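Local coordinates for protein phosphoserine aminotransferase (Bacillus alcalophilus, PDB 1W23) that catalyses the reversible, pyridoxal-phosphate-dependent transamination that converts 3-phosphohydroxypyruvate to phosphoserine, the second step of L-serine biosynthesis, at residues 303-306 and 307-310; 279-282 and 283-287; 123-126 and 127-130. All blocks are in the same frame, centred on the assembly; numbering follows the deposited sequence.

Interaction 1: 303-306 and 307-310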
ATOM      1  N   LEU A 303      14.500 -20.072  26.805  1.00 10.50           N
ATOM      2  CA  LEU A 303      15.201 -20.405  28.036  1.00 10.80           C
ATOM      3  C   LEU A 303      14.618 -21.712  28.561  1.00 11.70           C
ATOM      4  O   LEU A 303      13.766 -22.339  27.930  1.00 12.20           O
ATOM      5  CB  LEU A 303      15.144 -19.225  29.013  1.00 10.77           C
ATOM      6  CG  LEU A 303      16.049 -18.034  28.660  1.00 10.80           C
ATOM      7  CD1 LEU A 303      15.555 -17.214  27.467  1.00 11.48           C
ATOM      8  CD2 LEU A 303      16.219 -17.137  29.892  1.00 12.60           C
ATOM      9  N   ARG A 304      15.064 -22.195  29.743  1.00 12.73           N
ATOM     10  CA  ARG A 304      14.639 -23.522  30.191  1.00 12.15           C
ATOM     11  C   ARG A 304      13.185 -23.616  30.639  1.00 13.74           C
ATOM     12  O   ARG A 304      12.635 -24.729  30.741  1.00 15.32           O
ATOM     13  CB  ARG A 304      15.532 -24.013  31.349  1.00 12.46           C
ATOM     14  CG  ARG A 304      16.882 -24.551  30.898  1.00 12.84           C
ATOM     15  CD  ARG A 304      17.598 -25.330  32.019  1.00 13.05           C
ATOM     16  NE  ARG A 304      18.765 -26.032  31.465  1.00 12.27           N
ATOM     17  CZ  ARG A 304      20.002 -25.494  31.410  1.00 11.43           C
ATOM     18  NH1 ARG A 304      20.259 -24.292  31.940  1.00 12.71           N
ATOM     19  NH2 ARG A 304      20.942 -26.219  30.810  1.00 12.57           N
ATOM     20  N   ASN A 305      12.500 -22.547  30.983  1.00 13.46           N
ATOM     21  CA  ASN A 305      11.094 -22.550  31.342  1.00 14.25           C
ATOM     22  C   ASN A 305      10.498 -21.202  31.018  1.00 14.07           C
ATOM     23  O   ASN A 305      11.192 -20.238  30.654  1.00 14.12           O
ATOM     24  CB  ASN A 305      10.947 -22.995  32.797  1.00 16.44           C
ATOM     25  CG  ASN A 305      11.646 -22.080  33.789  1.00 18.50           C
ATOM     26  OD1 ASN A 305      11.350 -20.893  33.787  1.00 19.96           O
ATOM     27  ND2 ASN A 305      12.551 -22.628  34.590  1.00 24.12           N
ATOM     28  N   GLU A 306       9.194 -21.103  31.097  1.00 16.39           N
ATOM     29  CA  GLU A 306       8.460 -19.940  30.669  1.00 15.94           C
ATOM     30  C   GLU A 306       8.709 -18.806  31.651  1.00 15.22           C
ATOM     31  O   GLU A 306       8.737 -17.620  31.249  1.00 16.57           O
ATOM     32  CB  GLU A 306       6.947 -20.246  30.542  1.00 19.73           C
ATOM     33  CG  GLU A 306       6.134 -19.058  30.110  1.00 21.17           C
ATOM     34  CD  GLU A 306       6.556 -18.492  28.788  1.00 25.97           C
ATOM     35  OE1 GLU A 306       7.243 -19.134  27.972  1.00 21.27           O
ATOM     36  OE2 GLU A 306       6.135 -17.318  28.613  1.00 25.26           O
ATOM     37  N   GLU A 307       8.894 -19.099  32.938  1.00 16.15           N
ATOM     38  CA  GLU A 307       9.219 -18.017  33.882  1.00 16.93           C
ATOM     39  C   GLU A 307      10.530 -17.312  33.544  1.00 15.36           C
ATOM     40  O   GLU A 307      10.626 -16.065  33.538  1.00 15.01           O
ATOM     41  CB  GLU A 307       9.246 -18.586  35.295  1.00 19.09           C
ATOM     42  CG  GLU A 307       7.899 -19.140  35.709  1.00 22.71           C
ATOM     43  CD  GLU A 307       7.475 -20.503  35.213  1.00 24.77           C
ATOM     44  OE1 GLU A 307       8.285 -21.349  34.801  1.00 31.39           O
ATOM     45  OE2 GLU A 307       6.262 -20.815  35.248  1.00 40.66           O
ATOM     46  N   LEU A 308      11.554 -18.072  33.228  1.00 14.29           N
ATOM     47  CA  LEU A 308      12.808 -17.475  32.742  1.00 13.43           C
ATOM     48  C   LEU A 308      12.639 -16.769  31.440  1.00 12.35           C
ATOM     49  O   LEU A 308      13.240 -15.696  31.252  1.00 13.19           O
ATOM     50  CB  LEU A 308      13.892 -18.566  32.607  1.00 13.56           C
ATOM     51  CG  LEU A 308      14.481 -19.073  33.955  1.00 15.49           C
ATOM     52  CD1 LEU A 308      15.285 -20.349  33.701  1.00 17.97           C
ATOM     53  CD2 LEU A 308      15.339 -17.985  34.548  1.00 20.07           C
ATOM     54  N   ASN A 309      11.877 -17.301  30.483  1.00 13.08           N
ATOM     55  CA  ASN A 309      11.627 -16.558  29.242  1.00 13.59           C
ATOM     56  C   ASN A 309      11.053 -15.176  29.591  1.00 13.22           C
ATOM     57  O   ASN A 309      11.483 -14.178  29.012  1.00 13.02           O
ATOM     58  CB  ASN A 309      10.566 -17.272  28.389  1.00 14.00           C
ATOM     59  CG  ASN A 309      11.079 -18.304  27.428  1.00 14.83           C
ATOM     60  OD1 ASN A 309      12.268 -18.351  27.081  1.00 17.21           O
ATOM     61  ND2 ASN A 309      10.126 -19.174  26.905  1.00 16.05           N
ATOM     62  N   GLN A 310      10.053 -15.138  30.459  1.00 13.06           N
ATOM     63  CA  GLN A 310       9.406 -13.871  30.813  1.00 14.52           C
ATOM     64  C   GLN A 310      10.379 -12.898  31.461  1.00 13.46           C
ATOM     65  O   GLN A 310      10.403 -11.708  31.131  1.00 14.30           O
ATOM     66  CB  GLN A 310       8.199 -14.134  31.733  1.00 20.44           C
ATOM     67  CG  GLN A 310       7.067 -14.970  31.234  1.00 28.13           C
ATOM     68  CD  GLN A 310       6.187 -15.578  32.373  1.00 38.65           C
ATOM     69  OE1 GLN A 310       6.237 -15.509  33.615  1.00 41.21           O
ATOM     70  NE2 GLN A 310       5.166 -16.351  31.930  1.00 47.60           N
TER
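Asn305 is the N-cap of helix 306-318, and its side chain takes the backbone N-H of Leu308 in the first turn. The capping bond runs from Leu308 N to Asn305 OD1, 2.9 Å and nearly straight. It depends on CG sitting between the backbone N and the carbonyl carbon of Asn305 (chi1 61°), which turns the amide oxygen over the helix start. The backbone hydrogen bonds begin here as well: Asn309 N reaches Asn305 O at 3.0 Å and Gln310 N reaches Glu306 O at 2.9 Å.

A second set of polar contacts centres on the amide of Asn309, which is buried and used at both ends. Its OD1 accepts from Leu303 N at 2.8 Å with an N-H...O angle of 176°, catching the chain just after strand 298-302. Its ND2 donates to Glu306 OE1 at 3.1 Å, arriving from above the carboxylate plane while OE1 lies almost in the plane of the amide; the same nitrogen also bonds Asn302 OD1. These partners together fix which way round the amide sits. With the amide cut back to an alanine, the Leu303 N-H is likely to lose its acceptor, and Glu306 OE1 and Asn302 OD1 their shared donor. Glu306 and Glu307 place two acidic groups in the first turn, where their charges would be expected to suit the positive end of the helix dipole.

The apolar part is small. Leu303 and Leu308 cross at about a right angle, with Leu303 CD2 3.9 Å from Leu308 CB, and Leu303 also touches Phe284 and Tyr285 of the neighbouring loop. Its other methyl, CD1, lies 3.5 Å from Asn309 OD1, against the same amide oxygen to which Leu303 N donates.

Interaction 2: 279-282 and 283-287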
ATOM      1  N   ASP A 279      25.070 -21.332  21.708  1.00  9.75           N
ATOM      2  CA  ASP A 279      25.804 -22.584  21.736  1.00 10.53           C
ATOM      3  C   ASP A 279      26.759 -22.664  22.919  1.00 10.75           C
ATOM      4  O   ASP A 279      26.989 -23.771  23.415  1.00 13.84           O
ATOM      5  CB  ASP A 279      26.511 -22.809  20.393  1.00 10.52           C
ATOM      6  CG  ASP A 279      25.547 -23.027  19.257  1.00 11.12           C
ATOM      7  OD1 ASP A 279      24.372 -23.376  19.501  1.00 12.01           O
ATOM      8  OD2 ASP A 279      25.996 -22.898  18.091  1.00 12.67           O
ATOM      9  N   GLU A 280      27.278 -21.528  23.383  1.00 10.47           N
ATOM     10  CA  GLU A 280      28.198 -21.456  24.522  1.00 11.14           C
ATOM     11  C   GLU A 280      27.479 -21.433  25.846  1.00 10.49           C
ATOM     12  O   GLU A 280      28.119 -21.391  26.919  1.00 11.71           O
ATOM     13  CB  GLU A 280      29.062 -20.189  24.378  1.00 14.75           C
ATOM     14  CG  GLU A 280      30.065 -20.142  23.221  1.00 17.09           C
ATOM     15  CD  GLU A 280      30.553 -18.742  22.851  1.00 24.99           C
ATOM     16  OE1 GLU A 280      31.300 -18.562  21.866  1.00 22.33           O
ATOM     17  OE2 GLU A 280      30.184 -17.724  23.517  1.00 22.64           O
ATOM     18  N   SER A 281      26.146 -21.449  25.872  1.00 10.12           N
ATOM     19  CA  SER A 281      25.348 -21.235  27.085  1.00  9.85           C
ATOM     20  C   SER A 281      25.038 -22.498  27.885  1.00  9.90           C
ATOM     21  O   SER A 281      24.287 -22.438  28.876  1.00  9.96           O
ATOM     22  CB  SER A 281      24.029 -20.542  26.761  1.00  9.93           C
ATOM     23  OG  SER A 281      23.066 -21.446  26.183  1.00 10.55           O
ATOM     24  N   ASN A 282      25.599 -23.637  27.482  1.00 10.16           N
ATOM     25  CA  ASN A 282      25.371 -24.936  28.156  1.00  9.88           C
ATOM     26  C   ASN A 282      23.904 -25.196  28.380  1.00 10.09           C
ATOM     27  O   ASN A 282      23.495 -25.687  29.446  1.00 10.46           O
ATOM     28  CB  ASN A 282      26.162 -25.098  29.451  1.00 10.61           C
ATOM     29  CG  ASN A 282      26.306 -26.540  29.814  1.00 10.29           C
ATOM     30  OD1 ASN A 282      26.497 -27.388  28.930  1.00 10.58           O
ATOM     31  ND2 ASN A 282      26.191 -26.895  31.112  1.00 10.41           N
ATOM     32  N   GLY A 283      23.083 -24.902  27.357  1.00 10.35           N
ATOM     33  CA  GLY A 283      21.662 -25.218  27.427  1.00 10.33           C
ATOM     34  C   GLY A 283      20.821 -24.169  28.119  1.00 10.18           C
ATOM     35  O   GLY A 283      19.586 -24.336  28.222  1.00 10.69           O
ATOM     36  N   PHE A 284      21.392 -23.085  28.636  1.00 10.27           N
ATOM     37  CA  PHE A 284      20.577 -22.030  29.241  1.00 10.24           C
ATOM     38  C   PHE A 284      19.663 -21.389  28.201  1.00  9.56           C
ATOM     39  O   PHE A 284      18.510 -21.034  28.520  1.00 10.28           O
ATOM     40  CB  PHE A 284      21.500 -21.037  29.924  1.00  9.97           C
ATOM     41  CG  PHE A 284      20.742 -19.981  30.741  1.00 10.21           C
ATOM     42  CD1 PHE A 284      20.511 -20.178  32.106  1.00 11.50           C
ATOM     43  CD2 PHE A 284      20.289 -18.826  30.128  1.00 10.42           C
ATOM     44  CE1 PHE A 284      19.824 -19.221  32.839  1.00 12.01           C
ATOM     45  CE2 PHE A 284      19.598 -17.886  30.869  1.00 11.55           C
ATOM     46  CZ  PHE A 284      19.376 -18.064  32.214  1.00 12.39           C
ATOM     47  N   TYR A 285      20.168 -21.189  26.984  1.00  9.25           N
ATOM     48  CA  TYR A 285      19.394 -20.795  25.815  1.00  9.45           C
ATOM     49  C   TYR A 285      19.373 -21.975  24.863  1.00  9.77           C
ATOM     50  O   TYR A 285      20.453 -22.576  24.630  1.00 10.79           O
ATOM     51  CB  TYR A 285      19.998 -19.566  25.090  1.00  9.34           C
ATOM     52  CG  TYR A 285      20.143 -18.381  26.006  1.00  9.31           C
ATOM     53  CD1 TYR A 285      21.374 -17.999  26.501  1.00 10.05           C
ATOM     54  CD2 TYR A 285      19.059 -17.634  26.423  1.00  9.64           C
ATOM     55  CE1 TYR A 285      21.544 -16.903  27.351  1.00 10.17           C
ATOM     56  CE2 TYR A 285      19.183 -16.558  27.279  1.00 10.06           C
ATOM     57  CZ  TYR A 285      20.435 -16.191  27.761  1.00 10.18           C
ATOM     58  OH  TYR A 285      20.518 -15.141  28.639  1.00 10.92           O
ATOM     59  N   VAL A 286      18.251 -22.306  24.268  1.00  9.42           N
ATOM     60  CA  VAL A 286      18.074 -23.405  23.350  1.00  9.67           C
ATOM     61  C   VAL A 286      17.441 -22.875  22.069  1.00  9.45           C
ATOM     62  O   VAL A 286      16.308 -22.335  22.071  1.00 10.10           O
ATOM     63  CB  VAL A 286      17.216 -24.529  23.918  1.00 10.89           C
ATOM     64  CG1 VAL A 286      17.008 -25.627  22.910  1.00 14.01           C
ATOM     65  CG2 VAL A 286      17.834 -25.055  25.204  1.00 14.51           C
ATOM     66  N   GLY A 287      18.175 -23.000  20.944  1.00  9.91           N
ATOM     67  CA  GLY A 287      17.596 -22.576  19.665  1.00  9.98           C
ATOM     68  C   GLY A 287      16.512 -23.542  19.229  1.00 10.01           C
ATOM     69  O   GLY A 287      16.610 -24.771  19.418  1.00 11.91           O
TER
HETATM   70  O   HOH W   1      24.133 -24.584  24.662  1.00 13.41           O
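Ser281 OG accepts the backbone N-H of Tyr285 at 3.0 Å, with an angle of 167° at the hydrogen, and is also hydrogen-bonded to Ile278 O in the last turn of the preceding helix. Its hydroxyl can reach both because it stands between the backbone N and the carbonyl carbon (chi1 77°). One residue earlier, Phe284 N bonds Ser281 O at 3.0 Å and closes a type I' beta turn. The two central residues, Asn282 and Gly283, both have positive phi. At Gly283 any CB would collide with Asn282 O, which explains the glycine. A water accepts from Gly283 N at 2.9 Å and gives a weak bond to Asp279 O, tying the turn back to the helix end.

Packing starts at Ser281 CB, 3.7 Å from Tyr285 CD1. The two aromatic neighbours then meet edge on face: Phe284 CD2 sits 3.5 Å above the plane of the Tyr285 ring, over its centre. Both rings press on Phe356 of helix 343-359, where Tyr285 OH bonds Met353 O, so the turn carries the chain from helix 259-279 past that C-terminal helix into strand 286-287.

Interaction 3: 123-126 and 127-130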
ATOM      1  N   LYS A 123       6.110 -30.077   9.528  1.00 12.72           N
ATOM      2  CA  LYS A 123       5.133 -29.698  10.491  1.00 13.14           C
ATOM      3  C   LYS A 123       5.080 -30.606  11.729  1.00 14.49           C
ATOM      4  O   LYS A 123       4.922 -30.141  12.871  1.00 16.22           O
ATOM      5  CB  LYS A 123       3.748 -29.667   9.816  1.00 14.32           C
ATOM      6  CG  LYS A 123       2.594 -29.167  10.674  1.00 15.49           C
ATOM      7  CD  LYS A 123       1.273 -29.197   9.897  1.00 17.58           C
ATOM      8  CE  LYS A 123       0.126 -28.845  10.824  0.60 16.02           C
ATOM      9  NZ  LYS A 123       0.239 -27.467  11.369  0.60 21.76           N
ATOM     10  N   ALA A 124       5.189 -31.904  11.496  1.00 16.67           N
ATOM     11  CA  ALA A 124       5.030 -32.858  12.563  1.00 18.98           C
ATOM     12  C   ALA A 124       6.093 -32.679  13.628  1.00 20.60           C
ATOM     13  O   ALA A 124       5.837 -33.003  14.782  1.00 27.70           O
ATOM     14  CB  ALA A 124       5.024 -34.295  12.045  1.00 20.40           C
ATOM     15  N   ASN A 125       7.245 -32.159  13.240  1.00 19.57           N
ATOM     16  CA  ASN A 125       8.335 -31.897  14.162  1.00 19.60           C
ATOM     17  C   ASN A 125       8.471 -30.424  14.487  1.00 16.50           C
ATOM     18  O   ASN A 125       9.537 -29.972  14.908  1.00 22.06           O
ATOM     19  CB  ASN A 125       9.613 -32.396  13.477  1.00 24.63           C
ATOM     20  CG  ASN A 125      10.622 -32.833  14.484  1.00 33.90           C
ATOM     21  OD1 ASN A 125      11.796 -32.480  14.260  1.00 32.51           O
ATOM     22  ND2 ASN A 125      10.115 -33.559  15.456  1.00 51.13           N
ATOM     23  N   SER A 126       7.382 -29.687  14.379  1.00 16.23           N
ATOM     24  CA  SER A 126       7.340 -28.290  14.745  1.00 14.68           C
ATOM     25  C   SER A 126       8.315 -27.461  13.945  1.00 13.16           C
ATOM     26  O   SER A 126       8.867 -26.481  14.461  1.00 13.49           O
ATOM     27  CB  SER A 126       7.544 -28.045  16.276  1.00 18.83           C
ATOM     28  OG  SER A 126       6.499 -28.781  16.973  1.00 30.64           O
ATOM     29  N   TYR A 127       8.513 -27.810  12.695  1.00 11.95           N
ATOM     30  CA  TYR A 127       9.228 -26.915  11.774  1.00 12.20           C
ATOM     31  C   TYR A 127      10.627 -26.539  12.286  1.00 11.82           C
ATOM     32  O   TYR A 127      11.017 -25.372  12.290  1.00 15.68           O
ATOM     33  CB  TYR A 127       8.374 -25.697  11.469  1.00 12.10           C
ATOM     34  CG  TYR A 127       7.078 -25.959  10.717  1.00 11.16           C
ATOM     35  CD1 TYR A 127       5.848 -25.508  11.199  1.00 11.75           C
ATOM     36  CD2 TYR A 127       7.079 -26.620   9.491  1.00 11.65           C
ATOM     37  CE1 TYR A 127       4.661 -25.715  10.524  1.00 11.91           C
ATOM     38  CE2 TYR A 127       5.895 -26.800   8.770  1.00 11.42           C
ATOM     39  CZ  TYR A 127       4.681 -26.350   9.296  1.00 11.56           C
ATOM     40  OH  TYR A 127       3.556 -26.562   8.543  1.00 12.51           O
ATOM     41  N   GLN A 128      11.383 -27.562  12.694  1.00 12.26           N
ATOM     42  CA  GLN A 128      12.762 -27.333  13.147  1.00 12.30           C
ATOM     43  C   GLN A 128      13.751 -27.347  12.013  1.00 12.21           C
ATOM     44  O   GLN A 128      14.932 -27.026  12.221  1.00 12.58           O
ATOM     45  CB  GLN A 128      13.180 -28.390  14.170  1.00 14.12           C
ATOM     46  CG  GLN A 128      12.389 -28.323  15.451  1.00 14.47           C
ATOM     47  CD  GLN A 128      12.722 -29.460  16.406  1.00 18.50           C
ATOM     48  OE1 GLN A 128      13.866 -29.584  16.828  1.00 29.50           O
ATOM     49  NE2 GLN A 128      11.750 -30.228  16.803  1.00 26.88           N
ATOM     50  N   SER A 129      13.376 -27.741  10.803  1.00 12.62           N
ATOM     51  CA  SER A 129      14.306 -27.918   9.686  1.00 12.09           C
ATOM     52  C   SER A 129      13.612 -27.749   8.343  1.00 11.62           C
ATOM     53  O   SER A 129      12.401 -27.784   8.200  1.00 13.51           O
ATOM     54  CB  SER A 129      14.937 -29.310   9.745  1.00 14.75           C
ATOM     55  OG  SER A 129      14.023 -30.340   9.473  1.00 16.33           O
ATOM     56  N   ILE A 130      14.470 -27.618   7.327  1.00 11.65           N
ATOM     57  CA  ILE A 130      14.016 -27.700   5.933  1.00 11.57           C
ATOM     58  C   ILE A 130      14.072 -29.132   5.489  1.00 12.58           C
ATOM     59  O   ILE A 130      15.112 -29.797   5.724  1.00 13.76           O
ATOM     60  CB  ILE A 130      14.925 -26.825   5.063  1.00 11.37           C
ATOM     61  CG1 ILE A 130      15.087 -25.375   5.597  1.00 11.24           C
ATOM     62  CG2 ILE A 130      14.496 -26.838   3.595  1.00 12.76           C
ATOM     63  CD1 ILE A 130      13.783 -24.632   5.807  1.00 11.51           C
TER
HETATM   64  O   HOH W   2      12.015 -30.826  11.587  1.00 15.06           O
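Gln128 NE2 reaches back round the bend to Asn125 O, 2.9 Å away, along a somewhat bent path (152° at the hydrogen). The side chain is extended beyond CG, which carries the amide back beside that of Asn125, the two planes only 19° apart. A water adds a second link over the bend: it donates to Asn125 OD1 at 3.2 Å and lies 3.0 Å from Ser129 OG.

The segment belongs to the long connection between strand 115-121, at one edge of the large mixed sheet of the fold type I (aspartate aminotransferase-like) PLP enzymes, and strand 142-148. Residues 123-126 form a tight turn closed by Ser126 N bonding Lys123 O, and the chain then reverses through Ser126 and Tyr127, both in the left-handed region.

That reversal folds the Tyr127 ring back over Lys123. The CA of Lys123 makes a CH-pi contact with the ring face, 3.6 Å from its centroid. Tyr127 OH bonds Glu104 OE1, and the ring of Tyr154 meets it with planes at about 60°. The side chain of Tyr127 is about 9 Å from that of Trp102, which binds the cofactor. On the loop side, His288 NE2 is hydrogen-bonded to Ser126 O.

Overall arrangement
Reading from the N terminus, interaction 3 comes first, then 2, then 1; each is a local bend that closes before the next opens, so none nests or crosses. Residues 123-130 turn the chain as it leaves the edge of the seven-stranded sheet, and Gln128 pairs by backbone with Glu290, just beyond the end of interaction 2; the nearest atoms of interactions 2 and 3 are about 6 Å apart. Interaction 2 links helix 259-279 to strand 286-287 of the small antiparallel sheet, and interaction 1 links its central strand, 298-302, to helix 306-318. These two touch directly: Arg304 NH2 lies 2.9 Å from Asn282 O, a probable hydrogen bond, and Arg304 NH1 lies against Phe284 CA.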